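PDB 6PV5: putative O-GlcNAcase nagJ from Clostridium perfringens, which probably cleaves terminal N-acetylhexosamine residues from glycans as a family 84 glycoside hydrolase, represented here by its N-terminal, catalytic and post-catalytic helical regions. Local coordinates for residues E562-A567 with T606-V611. Numbering follows the deposited sequence.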
loop_
_atom_site.group_PDB
_atom_site.type_symbol
_atom_site.label_atom_id
_atom_site.label_comp_id
_atom_site.label_asym_id
_atom_site.label_seq_id
_atom_site.Cartn_x
_atom_site.Cartn_y
_atom_site.Cartn_z
ATOM N N GLU A 562 -15.450 19.448 10.944
ATOM C CA GLU A 562 -16.053 20.769 10.866
ATOM C C GLU A 562 -16.263 21.350 12.261
ATOM O O GLU A 562 -15.992 22.527 12.469
ATOM C CB GLU A 562 -17.385 20.720 10.118
ATOM C CG GLU A 562 -17.913 22.107 9.792
ATOM C CD GLU A 562 -19.202 22.151 8.988
ATOM O OE1 GLU A 562 -19.294 21.463 7.956
ATOM O OE2 GLU A 562 -20.103 22.895 9.386
ATOM N N ILE A 563 -16.747 20.527 13.199
ATOM C CA ILE A 563 -16.974 20.931 14.584
ATOM C C ILE A 563 -15.652 21.259 15.292
ATOM O O ILE A 563 -15.605 22.220 16.070
ATOM C CB ILE A 563 -17.764 19.857 15.364
ATOM C CG1 ILE A 563 -19.103 19.494 14.710
ATOM C CG2 ILE A 563 -17.944 20.252 16.833
ATOM C CD1 ILE A 563 -19.871 18.436 15.488
ATOM N N TYR A 564 -14.597 20.442 15.078
ATOM C CA TYR A 564 -13.272 20.775 15.585
ATOM C C TYR A 564 -12.857 22.169 15.098
ATOM O O TYR A 564 -12.349 22.959 15.881
ATOM C CB TYR A 564 -12.205 19.767 15.140
ATOM C CG TYR A 564 -12.065 18.579 16.047
ATOM C CD1 TYR A 564 -11.654 18.745 17.365
ATOM C CD2 TYR A 564 -12.319 17.296 15.587
ATOM C CE1 TYR A 564 -11.527 17.662 18.213
ATOM C CE2 TYR A 564 -12.207 16.204 16.432
ATOM C CZ TYR A 564 -11.801 16.387 17.738
ATOM O OH TYR A 564 -11.633 15.327 18.580
ATOM N N GLY A 565 -13.074 22.465 13.812
ATOM C CA GLY A 565 -12.754 23.790 13.289
ATOM C C GLY A 565 -13.392 24.902 14.129
ATOM O O GLY A 565 -12.717 25.826 14.604
ATOM N N ASN A 566 -14.706 24.764 14.341
ATOM C CA ASN A 566 -15.505 25.713 15.103
ATOM C C ASN A 566 -15.051 25.765 16.557
ATOM O O ASN A 566 -14.971 26.851 17.138
ATOM C CB ASN A 566 -16.996 25.394 14.977
ATOM C CG ASN A 566 -17.520 25.857 13.638
ATOM O OD1 ASN A 566 -17.155 26.938 13.181
ATOM N ND2 ASN A 566 -18.344 25.052 12.994
ATOM N N ALA A 567 -14.729 24.597 17.135
ATOM C CA ALA A 567 -14.292 24.568 18.521
ATOM C C ALA A 567 -12.947 25.280 18.636
ATOM O O ALA A 567 -12.685 25.975 19.626
ATOM C CB ALA A 567 -14.234 23.146 19.019
ATOM N N THR A 606 -12.952 9.326 15.240
ATOM C CA THR A 606 -11.764 9.889 15.854
ATOM C C THR A 606 -10.935 10.601 14.789
ATOM O O THR A 606 -10.568 10.013 13.781
ATOM C CB THR A 606 -10.965 8.801 16.584
ATOM O OG1 THR A 606 -11.843 8.195 17.530
ATOM C CG2 THR A 606 -9.752 9.304 17.332
ATOM N N ILE A 607 -10.668 11.893 14.999
ATOM C CA ILE A 607 -9.870 12.661 14.057
ATOM C C ILE A 607 -9.287 13.860 14.806
ATOM O O ILE A 607 -9.968 14.405 15.668
ATOM C CB ILE A 607 -10.663 13.084 12.805
ATOM C CG1 ILE A 607 -9.713 13.772 11.818
ATOM C CG2 ILE A 607 -11.827 13.999 13.162
ATOM C CD1 ILE A 607 -10.026 13.557 10.381
ATOM N N ALA A 608 -8.032 14.247 14.496
ATOM C CA ALA A 608 -7.475 15.439 15.110
ATOM C C ALA A 608 -7.384 15.266 16.626
ATOM O O ALA A 608 -7.361 16.265 17.355
ATOM C CB ALA A 608 -8.325 16.657 14.752
ATOM N N ASN A 609 -7.237 14.011 17.087
ATOM C CA ASN A 609 -7.419 13.619 18.481
ATOM C C ASN A 609 -6.117 13.742 19.281
ATOM O O ASN A 609 -6.169 13.719 20.501
ATOM C CB ASN A 609 -7.927 12.173 18.611
ATOM C CG ASN A 609 -7.026 11.205 17.875
ATOM O OD1 ASN A 609 -6.808 11.352 16.671
ATOM N ND2 ASN A 609 -6.452 10.249 18.582
ATOM N N ASN A 610 -4.964 13.883 18.609
ATOM C CA ASN A 610 -3.668 13.986 19.276
ATOM C C ASN A 610 -3.204 15.445 19.433
ATOM O O ASN A 610 -2.362 15.721 20.280
ATOM C CB ASN A 610 -2.539 13.244 18.526
ATOM C CG ASN A 610 -2.768 11.751 18.390
ATOM O OD1 ASN A 610 -3.237 11.107 19.320
ATOM N ND2 ASN A 610 -2.432 11.183 17.244
ATOM N N VAL A 611 -3.649 16.351 18.556
ATOM C CA VAL A 611 -3.141 17.725 18.542
ATOM C C VAL A 611 -4.259 18.744 18.821
ATOM O O VAL A 611 -4.175 19.489 19.791
ATOM C CB VAL A 611 -2.399 18.033 17.224
ATOM C CG1 VAL A 611 -1.913 19.482 17.178
ATOM C CG2 VAL A 611 -1.246 17.048 16.973
HETATM O O HOH W 1 -11.535 12.748 17.692
#
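Segment 562-567, part of helix 548-579, faces the irregular loop 606-611 through Tyr564, which touches Ile607 and Ala608; the closest pair of CA atoms, those of Tyr564 and Ala608, is 7.9 Å apart. At Ala608 the loop adopts a left-handed helical conformation (phi/psi 62/28°), and the CB of this residue points at the helix. No direct hydrogen bond crosses, and one aromatic side chain makes the whole contact from the helix side. With CG anti to the carbonyl carbon (chi1 -87°), the Tyr564 ring turns one face to Ala608 CB and carries its hydroxyl on to a water beside Ile607 N. The CB makes a CH-pi contact, 4.3 Å from the Tyr564 ring centroid and shifted toward the rim. Ile607 meets the same ring with its methyl branch, CG2 lying 4.0 Å from Tyr564 CE2. The carbonyl O of Ile607 approaches the ring obliquely, 3.0 Å from Tyr564 CE2. The water, in the ring plane, donates to Tyr564 OH (2.7 Å) and accepts from Ile607 N (3.0 Å). Tyr564 OH also hydrogen-bonds Asp613 OD2, on helix 612-619, so water and carboxylate both hold the phenol end. The contact lies in the post-catalytic helical region, away from the predicted proton donor Asp305. Around the tyrosine pack Leu600 of helix 583-601, Met534 of helix 521-544, and Val612 and Ile616 of helix 612-619, which follows the loop.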